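Local coordinates for quinone oxidoreductase (Coxiella burnetii, PDB 3TQH), which binds NADPH and probably uses it to reduce quinones, as a member of the medium-chain dehydrogenase/reductase family, at residues Leu37-Ala42 / Ser76-Glu81; Leu139-Ala144 / His167-Leu172; Leu157-Ala162 / Asp217-Leu222. One frame throughout, in Å; residues are numbered along the deposited sequence.

Contact 1 (Leu37-Ala42 / Ser76-Glu81); sequences LIKVHA and SGEVIE
Leu37 O takes two backbone bonds at once, from Ile80 N at 2.8 Å and from Glu81 N at 3.3 Å, while Leu37 N returns a bond to Glu81 O. Ser76 O is gripped in the same double way at the far end, by His41 N at 2.7 Å and Ala42 N at 3.1 Å, and Ser76 N closes the exchange on Ala42 O. Between these two points Lys39 and Glu78 form a hydrogen-bonded pair, N to O in both directions. Two consecutive residues on one strand facing a single residue on the other make a classic beta bulge: Ile80 and Glu81 opposite Leu37, His41 and Ala42 opposite Ser76. Both bulges interrupt the antiparallel pairing of strands 36-44 and 74-82 in the GroES-like domain, shifting it by one residue at each. Further out, the polar ends of Lys39 and Glu78 stay 4.6 Å apart, NZ to OE1, beyond a salt bridge; a water joins them, accepting from Lys39 NZ and donating to Glu78 OE1. Glu81 OE1 is hydrogen-bonded to Tyr31 OH, and Ser76 OG to Phe128 O. On the face of Ile38 and Val79 the packing is apolar: with chi1 at -52° and chi2 at -63°, Ile38 CG1 lies beside the backbone N and CD1 is carried toward the partner strand, 3.4 Å from Val79 CG2. Both side chains also touch Val95 of strand 94-98. On the other face Leu37 and Glu81 run side by side, and Ile80 CG1 reaches Lys39 CB at 3.5 Å. The His41 ring meets Gly77 CA obliquely, CD2 nearest, and stacks with Phe128.

Contact 2 (Leu139-Ala144 / His167-Leu172); sequences LTALQA and HLAIQL. With NDP (NADPH dihydro-nicotinamide-adenine-dinucleotide phosphate), chain B.
Ala141 and Ala169 mark the place where helix 135-147 packs on helix 164-175, the helix that follows the first strand of the nucleotide-binding domain. Their CA atoms lie 4.6 Å apart, and the local axes come within 8.5 Å at a crossing angle of -45°. Ala141 CB points into the other helix and rests 3.6 Å from the backbone N of Ala169; its distance to Ala169 CB is 3.8 Å. Leu168 CB touches the same methyl at 4.0 Å. With a methyl as the entire side chain on both sides, backbone can approach backbone closely at this point. Helix 164-175 follows a glycine-rich turn that fits the Rossmann-type GxGxxG pattern, and Val165 near its start, an NADPH-binding residue, lies close to Ala141. One turn on from Leu168, Leu172 widens the apolar seam: its CG stands anti to the carbonyl carbon (chi1 -71°), and CD1 reaches Ala141 CB and, at 4.2 Å, Leu142 CB. No hydrogen bond crosses between the two segments. Gln171 is engaged on other sides: NE2 donates to His167 O one turn back, with that oxygen in the plane of its amide though the donor stands well above the His167 carbonyl plane, while OE1 accepts from Arg288 N. Leu172 also meets Leu278 and Leu281 of helix 272-283. Turned from the seam toward the cofactor, Thr140 brings OG1 to 3.2 Å from C4N of the NADPH nicotinamide, the carbon that carries the transferable hydride; the same OG1 is hydrogen-bonded to Thr136 O.

Contact 3 (Leu157-Ala162 / Asp217-Leu222); sequences LIHAGA and DAVIDL. With NDP (NADPH dihydro-nicotinamide-adenine-dinucleotide phosphate), chain B.
Three backbone hydrogen bonds join Leu157-His159 to Ala218-Ile220 in parallel register. Leu157 N donates to Ala218 O at 2.9 Å, Leu157 O accepts from Ile220 N at 2.8 Å, and His159 N reaches Ile220 O at 3.1 Å. This alternation, one residue bonding to two that flank its partner, identifies the Leu157-Val219 and Ile158-Ile220 pairs as parallel bridges. Weaker CA-H...O contacts accompany them, the shorter from Val219 CA to Leu157 O at 3.2 Å. Apolar contacts occupy both faces. Leu157 and Val219 point the same way on one, and Ile158 lies alongside Ile220 on the other, CG1 to CG1 at 4.1 Å. Leu222 extends the latter row: with CG anti to the carbonyl carbon (chi1 -62°), its CD1 meets Ile158 CG2 at 4.0 Å and also lies against His159 O. The polar side chains approach without bonding to each other. His159 CD2 is 4.0 Å from Asp221 OD1, the ring and carboxylate planes 83° apart; the ring nitrogens instead bond to Ser231 OG and Thr183 OG1, and Asp221 OD2 bonds to Ser243 OG. Asp221 OD1 accepts from the amides of Val223 and Gly224, which fixes the carboxylate against the turn after its strand. Cofactor contacts gather where the strands end, with Ala160 CA 3.3 Å from adenine N3A and Leu222 O beside C4D of the nicotinamide ribose. The pair joins central strands 155-158 and 216-221 of the six-stranded Rossmann sheet, with Ile158 against helix 164-175, Val219 against helix 225-231, and strands 179-184 and 239-243 flanking them.

How the contacts relate
Contact 1 closes before the other two open, and lies in the GroES-like part of the chain, its centre about 26 Å from that of contact 2 and about 34 Å from that of contact 3. It shares no strand or helix with them. Contacts 2 and 3 alternate along the chain: helix 135-147, strand 155-158, helix 164-175, then strand 216-221. Their centres are about 10 Å apart, and they touch where Ile170 and Ala169 pack on Ile158, seating helix 164-175 against the parallel sheet, with helix 135-147 packed on that helix. Both reach NADPH, contact 2 at the nicotinamide and contact 3 at the adenosine and the nicotinamide ribose, so the two contribute to the pocket at separate points along the cofactor.

Contact 1 (Leu37-Ala42 / Ser76-Glu81)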
loop_
_atom_site.group_PDB
_atom_site.type_symbol
_atom_site.label_atom_id
_atom_site.label_comp_id
_atom_site.label_asym_id
_atom_site.label_seq_id
_atom_site.Cartn_x
_atom_site.Cartn_y
_atom_site.Cartn_z
ATOM N N LEU A 37 10.705 -20.810 -0.792
ATOM C CA LEU A 37 10.929 -20.168 -2.084
ATOM C C LEU A 37 9.623 -20.175 -2.873
ATOM O O LEU A 37 8.979 -21.217 -3.007
ATOM C CB LEU A 37 12.030 -20.890 -2.862
ATOM C CG LEU A 37 12.555 -20.196 -4.126
ATOM C CD1 LEU A 37 13.324 -18.925 -3.784
ATOM C CD2 LEU A 37 13.433 -21.146 -4.921
ATOM N N ILE A 38 9.242 -19.007 -3.387
ATOM C CA ILE A 38 7.974 -18.814 -4.082
ATOM C C ILE A 38 8.207 -18.459 -5.550
ATOM O O ILE A 38 8.967 -17.546 -5.847
ATOM C CB ILE A 38 7.163 -17.643 -3.467
ATOM C CG1 ILE A 38 7.014 -17.790 -1.946
ATOM C CG2 ILE A 38 5.788 -17.550 -4.121
ATOM C CD1 ILE A 38 6.236 -19.005 -1.517
ATOM N N LYS A 39 7.547 -19.170 -6.465
ATOM C CA LYS A 39 7.484 -18.746 -7.864
ATOM C C LYS A 39 6.447 -17.624 -7.967
ATOM O O LYS A 39 5.261 -17.856 -7.718
ATOM C CB LYS A 39 7.098 -19.919 -8.767
ATOM C CG LYS A 39 6.976 -19.568 -10.250
ATOM C CD LYS A 39 6.196 -20.629 -11.040
ATOM C CE LYS A 39 7.044 -21.830 -11.393
ATOM N NZ LYS A 39 6.426 -22.649 -12.484
ATOM N N VAL A 40 6.890 -16.420 -8.331
ATOM C CA VAL A 40 6.018 -15.243 -8.344
ATOM C C VAL A 40 5.119 -15.192 -9.581
ATOM O O VAL A 40 5.590 -15.281 -10.708
ATOM C CB VAL A 40 6.832 -13.924 -8.254
ATOM C CG1 VAL A 40 5.909 -12.702 -8.326
ATOM C CG2 VAL A 40 7.647 -13.891 -6.966
ATOM N N HIS A 41 3.820 -15.036 -9.349
ATOM C CA HIS A 41 2.845 -14.847 -10.422
ATOM C C HIS A 41 2.524 -13.368 -10.616
ATOM O O HIS A 41 2.349 -12.916 -11.749
ATOM C CB HIS A 41 1.572 -15.652 -10.141
ATOM C CG HIS A 41 1.702 -17.108 -10.469
ATOM N ND1 HIS A 41 0.936 -17.724 -11.435
ATOM C CD2 HIS A 41 2.531 -18.062 -9.982
ATOM C CE1 HIS A 41 1.276 -19.000 -11.516
ATOM N NE2 HIS A 41 2.243 -19.230 -10.647
ATOM N N ALA A 42 2.470 -12.615 -9.519
ATOM C CA ALA A 42 2.163 -11.189 -9.580
ATOM C C ALA A 42 2.837 -10.416 -8.443
ATOM O O ALA A 42 3.082 -10.965 -7.364
ATOM C CB ALA A 42 0.653 -10.982 -9.549
ATOM N N SER A 76 2.342 -12.417 -5.035
ATOM C CA SER A 76 1.369 -13.473 -5.187
ATOM C C SER A 76 2.076 -14.567 -5.986
ATOM O O SER A 76 2.828 -14.262 -6.911
ATOM C CB SER A 76 0.177 -12.915 -5.959
ATOM O OG SER A 76 -0.908 -13.804 -5.943
ATOM N N GLY A 77 1.869 -15.831 -5.624
ATOM C CA GLY A 77 2.557 -16.930 -6.313
ATOM C C GLY A 77 2.413 -18.329 -5.732
ATOM O O GLY A 77 1.543 -18.591 -4.904
ATOM N N GLU A 78 3.287 -19.227 -6.183
ATOM C CA GLU A 78 3.237 -20.644 -5.814
ATOM C C GLU A 78 4.490 -21.041 -5.029
ATOM O O GLU A 78 5.604 -20.664 -5.402
ATOM C CB GLU A 78 3.115 -21.501 -7.078
ATOM C CG GLU A 78 2.902 -23.000 -6.820
ATOM C CD GLU A 78 2.889 -23.841 -8.105
ATOM O OE1 GLU A 78 3.315 -23.330 -9.173
ATOM O OE2 GLU A 78 2.456 -25.022 -8.044
ATOM N N VAL A 79 4.301 -21.796 -3.946
ATOM C CA VAL A 79 5.416 -22.303 -3.145
ATOM C C VAL A 79 6.108 -23.434 -3.899
ATOM O O VAL A 79 5.476 -24.428 -4.258
ATOM C CB VAL A 79 4.945 -22.822 -1.775
ATOM C CG1 VAL A 79 6.115 -23.390 -0.979
ATOM C CG2 VAL A 79 4.248 -21.708 -0.994
ATOM N N ILE A 80 7.407 -23.271 -4.137
ATOM C CA ILE A 80 8.179 -24.205 -4.960
ATOM C C ILE A 80 9.164 -25.019 -4.133
ATOM O O ILE A 80 9.366 -26.196 -4.398
ATOM C CB ILE A 80 8.940 -23.449 -6.078
ATOM C CG1 ILE A 80 7.958 -22.921 -7.119
ATOM C CG2 ILE A 80 9.951 -24.351 -6.764
ATOM C CD1 ILE A 80 7.085 -23.987 -7.737
ATOM N N GLU A 81 9.789 -24.377 -3.150
ATOM C CA GLU A 81 10.689 -25.056 -2.227
ATOM C C GLU A 81 10.357 -24.638 -0.798
ATOM O O GLU A 81 9.910 -23.516 -0.553
ATOM C CB GLU A 81 12.153 -24.761 -2.583
ATOM C CG GLU A 81 12.509 -25.198 -4.017
ATOM C CD GLU A 81 13.992 -25.078 -4.371
ATOM O OE1 GLU A 81 14.861 -25.434 -3.542
ATOM O OE2 GLU A 81 14.288 -24.652 -5.509
HETATM O O HOH W 1 4.887 -25.099 -10.988
#

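Contact 2 (Leu139-Ala144 / His167-Leu172)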
loop_
_atom_site.group_PDB
_atom_site.type_symbol
_atom_site.label_atom_id
_atom_site.label_comp_id
_atom_site.label_asym_id
_atom_site.label_seq_id
_atom_site.Cartn_x
_atom_site.Cartn_y
_atom_site.Cartn_z
ATOM N N LEU A 139 -3.988 -3.593 3.975
ATOM C CA LEU A 139 -3.638 -3.636 5.391
ATOM C C LEU A 139 -3.453 -2.226 5.930
ATOM O O LEU A 139 -3.789 -1.956 7.081
ATOM C CB LEU A 139 -2.378 -4.469 5.644
ATOM C CG LEU A 139 -2.513 -5.990 5.509
ATOM C CD1 LEU A 139 -1.131 -6.658 5.482
ATOM C CD2 LEU A 139 -3.385 -6.576 6.627
ATOM N N THR A 140 -2.928 -1.324 5.103
ATOM C CA THR A 140 -2.750 0.059 5.523
ATOM C C THR A 140 -4.103 0.752 5.699
ATOM O O THR A 140 -4.364 1.370 6.732
ATOM C CB THR A 140 -1.885 0.851 4.538
ATOM O OG1 THR A 140 -0.657 0.151 4.310
ATOM C CG2 THR A 140 -1.578 2.225 5.099
ATOM N N ALA A 141 -4.965 0.637 4.697
ATOM C CA ALA A 141 -6.305 1.209 4.777
ATOM C C ALA A 141 -6.993 0.772 6.069
ATOM O O ALA A 141 -7.480 1.604 6.824
ATOM C CB ALA A 141 -7.125 0.796 3.567
ATOM N N LEU A 142 -6.997 -0.531 6.336
ATOM C CA LEU A 142 -7.713 -1.081 7.489
ATOM C C LEU A 142 -7.124 -0.612 8.817
ATOM O O LEU A 142 -7.845 -0.165 9.710
ATOM C CB LEU A 142 -7.699 -2.611 7.432
ATOM C CG LEU A 142 -8.595 -3.376 8.407
ATOM C CD1 LEU A 142 -10.057 -2.897 8.330
ATOM C CD2 LEU A 142 -8.495 -4.876 8.135
ATOM N N GLN A 143 -5.806 -0.711 8.939
ATOM C CA GLN A 143 -5.124 -0.353 10.177
ATOM C C GLN A 143 -5.171 1.148 10.465
ATOM O O GLN A 143 -5.150 1.554 11.623
ATOM C CB GLN A 143 -3.692 -0.874 10.156
ATOM C CG GLN A 143 -3.627 -2.400 10.216
ATOM C CD GLN A 143 -2.251 -2.958 9.909
ATOM O OE1 GLN A 143 -1.268 -2.223 9.832
ATOM N NE2 GLN A 143 -2.176 -4.267 9.740
ATOM N N ALA A 144 -5.274 1.963 9.417
ATOM C CA ALA A 144 -5.468 3.401 9.583
ATOM C C ALA A 144 -6.859 3.684 10.144
ATOM O O ALA A 144 -7.008 4.448 11.101
ATOM C CB ALA A 144 -5.272 4.128 8.270
ATOM N N HIS A 167 -8.683 4.261 -2.132
ATOM C CA HIS A 167 -9.892 3.673 -2.717
ATOM C C HIS A 167 -10.400 2.484 -1.909
ATOM O O HIS A 167 -11.608 2.212 -1.897
ATOM C CB HIS A 167 -9.699 3.318 -4.204
ATOM C CG HIS A 167 -9.068 1.981 -4.459
ATOM N ND1 HIS A 167 -7.725 1.735 -4.264
ATOM C CD2 HIS A 167 -9.587 0.836 -4.963
ATOM C CE1 HIS A 167 -7.452 0.490 -4.607
ATOM N NE2 HIS A 167 -8.565 -0.079 -5.036
ATOM N N LEU A 168 -9.485 1.804 -1.223
ATOM C CA LEU A 168 -9.848 0.718 -0.318
ATOM C C LEU A 168 -10.405 1.276 0.992
ATOM O O LEU A 168 -11.432 0.796 1.487
ATOM C CB LEU A 168 -8.645 -0.193 -0.051
ATOM C CG LEU A 168 -8.187 -1.030 -1.255
ATOM C CD1 LEU A 168 -6.945 -1.860 -0.932
ATOM C CD2 LEU A 168 -9.309 -1.938 -1.746
ATOM N N ALA A 169 -9.720 2.285 1.536
ATOM C CA ALA A 169 -10.117 2.940 2.784
ATOM C C ALA A 169 -11.527 3.500 2.689
ATOM O O ALA A 169 -12.335 3.326 3.597
ATOM C CB ALA A 169 -9.129 4.052 3.142
ATOM N N ILE A 170 -11.820 4.165 1.579
ATOM C CA ILE A 170 -13.168 4.667 1.323
ATOM C C ILE A 170 -14.215 3.561 1.397
ATOM O O ILE A 170 -15.266 3.735 2.010
ATOM C CB ILE A 170 -13.272 5.338 -0.061
ATOM C CG1 ILE A 170 -12.532 6.681 -0.046
ATOM C CG2 ILE A 170 -14.754 5.515 -0.455
ATOM C CD1 ILE A 170 -12.436 7.341 -1.405
ATOM N N GLN A 171 -13.932 2.430 0.768
ATOM C CA GLN A 171 -14.889 1.325 0.757
ATOM C C GLN A 171 -15.027 0.739 2.152
ATOM O O GLN A 171 -16.137 0.480 2.611
ATOM C CB GLN A 171 -14.453 0.237 -0.205
ATOM C CG GLN A 171 -14.452 0.661 -1.634
ATOM C CD GLN A 171 -13.867 -0.404 -2.520
ATOM O OE1 GLN A 171 -14.554 -1.357 -2.872
ATOM N NE2 GLN A 171 -12.591 -0.258 -2.881
ATOM N N LEU A 172 -13.892 0.535 2.817
ATOM C CA LEU A 172 -13.887 0.017 4.177
ATOM C C LEU A 172 -14.581 0.963 5.153
ATOM O O LEU A 172 -15.318 0.509 6.027
ATOM C CB LEU A 172 -12.462 -0.301 4.638
ATOM C CG LEU A 172 -11.835 -1.531 3.962
ATOM C CD1 LEU A 172 -10.339 -1.640 4.278
ATOM C CD2 LEU A 172 -12.573 -2.812 4.346
HETATM P PA NDP B . -0.862 6.484 -4.469
HETATM O O1A NDP B . 0.261 6.837 -5.359
HETATM O O2A NDP B . -1.558 5.268 -4.931
HETATM O O5B NDP B . -1.918 7.694 -4.402
HETATM C C5B NDP B . -2.225 8.403 -5.587
HETATM C C4B NDP B . -3.442 9.286 -5.360
HETATM O O4B NDP B . -3.055 10.439 -4.642
HETATM C C3B NDP B . -4.100 9.785 -6.640
HETATM O O3B NDP B . -5.330 9.119 -6.832
HETATM C C2B NDP B . -4.287 11.285 -6.438
HETATM O O2B NDP B . -5.605 11.715 -6.694
HETATM C C1B NDP B . -3.944 11.480 -4.971
HETATM N N9A NDP B . -3.310 12.769 -4.653
HETATM C C8A NDP B . -2.091 13.222 -5.095
HETATM N N7A NDP B . -1.863 14.436 -4.553
HETATM C C5A NDP B . -2.913 14.764 -3.774
HETATM C C6A NDP B . -3.180 15.889 -3.007
HETATM N N6A NDP B . -2.304 16.879 -2.967
HETATM N N1A NDP B . -4.359 15.966 -2.299
HETATM C C2A NDP B . -5.263 14.916 -2.355
HETATM N N3A NDP B . -4.995 13.790 -3.114
HETATM C C4A NDP B . -3.832 13.721 -3.819
HETATM O O3 NDP B . -0.352 6.327 -2.949
HETATM P PN NDP B . -0.835 5.226 -1.871
HETATM O O1N NDP B . -0.258 3.914 -2.232
HETATM O O2N NDP B . -2.277 5.317 -1.599
HETATM O O5D NDP B . -0.046 5.765 -0.579
HETATM C C5D NDP B . -0.194 7.094 -0.117
HETATM C C4D NDP B . 0.950 7.439 0.831
HETATM O O4D NDP B . 0.928 6.580 1.956
HETATM C C3D NDP B . 2.304 7.272 0.157
HETATM O O3D NDP B . 3.118 8.382 0.458
HETATM C C2D NDP B . 2.857 5.989 0.742
HETATM O O2D NDP B . 4.272 5.972 0.779
HETATM C C1D NDP B . 2.198 5.968 2.125
HETATM N N1N NDP B . 2.038 4.624 2.727
HETATM C C2N NDP B . 2.479 4.446 4.015
HETATM C C3N NDP B . 2.428 3.209 4.653
HETATM C C7N NDP B . 2.914 3.032 6.062
HETATM O O7N NDP B . 2.846 1.747 6.643
HETATM N N7N NDP B . 3.404 4.075 6.728
HETATM C C4N NDP B . 1.871 2.041 3.889
HETATM C C5N NDP B . 1.397 2.302 2.495
HETATM C C6N NDP B . 1.503 3.593 1.986
HETATM P P2B NDP B . -5.956 12.607 -7.989
HETATM O O1X NDP B . -7.456 12.649 -8.140
HETATM O O2X NDP B . -5.358 11.983 -9.227
HETATM O O3X NDP B . -5.444 14.014 -7.848
#

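Contact 3 (Leu157-Ala162 / Asp217-Leu222)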
loop_
_atom_site.group_PDB
_atom_site.type_symbol
_atom_site.label_atom_id
_atom_site.label_comp_id
_atom_site.label_asym_id
_atom_site.label_seq_id
_atom_site.Cartn_x
_atom_site.Cartn_y
_atom_site.Cartn_z
ATOM N N LEU A 157 -12.614 12.041 6.866
ATOM C CA LEU A 157 -11.976 12.660 5.720
ATOM C C LEU A 157 -10.778 11.801 5.321
ATOM O O LEU A 157 -9.849 11.651 6.106
ATOM C CB LEU A 157 -11.509 14.083 6.066
ATOM C CG LEU A 157 -10.635 14.782 5.019
ATOM C CD1 LEU A 157 -11.399 14.947 3.709
ATOM C CD2 LEU A 157 -10.104 16.133 5.533
ATOM N N ILE A 158 -10.815 11.243 4.110
ATOM C CA ILE A 158 -9.727 10.439 3.562
ATOM C C ILE A 158 -9.097 11.203 2.399
ATOM O O ILE A 158 -9.699 11.334 1.337
ATOM C CB ILE A 158 -10.244 9.065 3.050
ATOM C CG1 ILE A 158 -10.978 8.312 4.170
ATOM C CG2 ILE A 158 -9.108 8.226 2.500
ATOM C CD1 ILE A 158 -11.422 6.914 3.807
ATOM N N HIS A 159 -7.896 11.730 2.609
ATOM C CA HIS A 159 -7.166 12.400 1.541
ATOM C C HIS A 159 -6.690 11.384 0.509
ATOM O O HIS A 159 -6.430 10.228 0.840
ATOM C CB HIS A 159 -5.952 13.157 2.085
ATOM C CG HIS A 159 -6.293 14.449 2.755
ATOM N ND1 HIS A 159 -6.716 15.558 2.056
ATOM C CD2 HIS A 159 -6.249 14.818 4.057
ATOM C CE1 HIS A 159 -6.932 16.551 2.899
ATOM N NE2 HIS A 159 -6.655 16.128 4.118
ATOM N N ALA A 160 -6.562 11.826 -0.739
ATOM C CA ALA A 160 -6.027 10.980 -1.799
ATOM C C ALA A 160 -6.863 9.718 -1.962
ATOM O O ALA A 160 -6.327 8.615 -2.020
ATOM C CB ALA A 160 -4.574 10.625 -1.512
ATOM N N GLY A 161 -8.179 9.902 -2.050
ATOM C CA GLY A 161 -9.123 8.790 -2.052
ATOM C C GLY A 161 -9.061 7.868 -3.253
ATOM O O GLY A 161 -9.474 6.720 -3.158
ATOM N N ALA A 162 -8.550 8.358 -4.379
ATOM C CA ALA A 162 -8.560 7.594 -5.632
ATOM C C ALA A 162 -7.366 6.649 -5.781
ATOM O O ALA A 162 -7.337 5.834 -6.698
ATOM C CB ALA A 162 -8.627 8.546 -6.833
ATOM N N ASP A 217 -14.483 13.687 12.576
ATOM C CA ASP A 217 -14.043 12.786 13.657
ATOM C C ASP A 217 -12.662 12.172 13.394
ATOM O O ASP A 217 -11.909 11.914 14.325
ATOM C CB ASP A 217 -15.060 11.664 13.879
ATOM C CG ASP A 217 -16.411 12.180 14.327
ATOM O OD1 ASP A 217 -16.580 12.464 15.537
ATOM O OD2 ASP A 217 -17.313 12.296 13.469
ATOM N N ALA A 218 -12.335 11.918 12.134
ATOM C CA ALA A 218 -11.029 11.369 11.794
ATOM C C ALA A 218 -10.581 11.839 10.425
ATOM O O ALA A 218 -11.389 11.982 9.519
ATOM C CB ALA A 218 -11.053 9.850 11.845
ATOM N N VAL A 219 -9.286 12.098 10.301
ATOM C CA VAL A 219 -8.663 12.368 9.025
ATOM C C VAL A 219 -7.689 11.236 8.751
ATOM O O VAL A 219 -6.761 11.037 9.526
ATOM C CB VAL A 219 -7.880 13.695 9.050
ATOM C CG1 VAL A 219 -7.059 13.862 7.760
ATOM C CG2 VAL A 219 -8.831 14.894 9.289
ATOM N N ILE A 220 -7.918 10.479 7.677
ATOM C CA ILE A 220 -6.932 9.528 7.188
ATOM C C ILE A 220 -6.089 10.271 6.164
ATOM O O ILE A 220 -6.468 10.396 4.995
ATOM C CB ILE A 220 -7.560 8.272 6.553
ATOM C CG1 ILE A 220 -8.628 7.657 7.478
ATOM C CG2 ILE A 220 -6.477 7.249 6.251
ATOM C CD1 ILE A 220 -8.144 7.377 8.901
ATOM N N ASP A 221 -4.958 10.795 6.623
ATOM C CA ASP A 221 -4.107 11.640 5.798
ATOM C C ASP A 221 -3.114 10.774 5.024
ATOM O O ASP A 221 -2.144 10.259 5.593
ATOM C CB ASP A 221 -3.367 12.663 6.660
ATOM C CG ASP A 221 -2.256 13.359 5.910
ATOM O OD1 ASP A 221 -2.434 13.625 4.701
ATOM O OD2 ASP A 221 -1.200 13.642 6.521
ATOM N N LEU A 222 -3.368 10.616 3.729
ATOM C CA LEU A 222 -2.511 9.810 2.869
ATOM C C LEU A 222 -1.596 10.661 1.989
ATOM O O LEU A 222 -0.942 10.130 1.099
ATOM C CB LEU A 222 -3.371 8.876 2.018
ATOM C CG LEU A 222 -4.192 7.865 2.829
ATOM C CD1 LEU A 222 -5.292 7.261 1.979
ATOM C CD2 LEU A 222 -3.280 6.777 3.408
HETATM P PA NDP B . -0.862 6.484 -4.469
HETATM O O1A NDP B . 0.261 6.837 -5.359
HETATM O O2A NDP B . -1.558 5.268 -4.931
HETATM O O5B NDP B . -1.918 7.694 -4.402
HETATM C C5B NDP B . -2.225 8.403 -5.587
HETATM C C4B NDP B . -3.442 9.286 -5.360
HETATM O O4B NDP B . -3.055 10.439 -4.642
HETATM C C3B NDP B . -4.100 9.785 -6.640
HETATM O O3B NDP B . -5.330 9.119 -6.832
HETATM C C2B NDP B . -4.287 11.285 -6.438
HETATM O O2B NDP B . -5.605 11.715 -6.694
HETATM C C1B NDP B . -3.944 11.480 -4.971
HETATM N N9A NDP B . -3.310 12.769 -4.653
HETATM C C8A NDP B . -2.091 13.222 -5.095
HETATM N N7A NDP B . -1.863 14.436 -4.553
HETATM C C5A NDP B . -2.913 14.764 -3.774
HETATM C C6A NDP B . -3.180 15.889 -3.007
HETATM N N6A NDP B . -2.304 16.879 -2.967
HETATM N N1A NDP B . -4.359 15.966 -2.299
HETATM C C2A NDP B . -5.263 14.916 -2.355
HETATM N N3A NDP B . -4.995 13.790 -3.114
HETATM C C4A NDP B . -3.832 13.721 -3.819
HETATM O O3 NDP B . -0.352 6.327 -2.949
HETATM P PN NDP B . -0.835 5.226 -1.871
HETATM O O1N NDP B . -0.258 3.914 -2.232
HETATM O O2N NDP B . -2.277 5.317 -1.599
HETATM O O5D NDP B . -0.046 5.765 -0.579
HETATM C C5D NDP B . -0.194 7.094 -0.117
HETATM C C4D NDP B . 0.950 7.439 0.831
HETATM O O4D NDP B . 0.928 6.580 1.956
HETATM C C3D NDP B . 2.304 7.272 0.157
HETATM O O3D NDP B . 3.118 8.382 0.458
HETATM C C2D NDP B . 2.857 5.989 0.742
HETATM O O2D NDP B . 4.272 5.972 0.779
HETATM C C1D NDP B . 2.198 5.968 2.125
HETATM N N1N NDP B . 2.038 4.624 2.727
HETATM C C2N NDP B . 2.479 4.446 4.015
HETATM C C3N NDP B . 2.428 3.209 4.653
HETATM C C7N NDP B . 2.914 3.032 6.062
HETATM O O7N NDP B . 2.846 1.747 6.643
HETATM N N7N NDP B . 3.404 4.075 6.728
HETATM C C4N NDP B . 1.871 2.041 3.889
HETATM C C5N NDP B . 1.397 2.302 2.495
HETATM C C6N NDP B . 1.503 3.593 1.986
HETATM P P2B NDP B . -5.956 12.607 -7.989
HETATM O O1X NDP B . -7.456 12.649 -8.140
HETATM O O2X NDP B . -5.358 11.983 -9.227
HETATM O O3X NDP B . -5.444 14.014 -7.848
#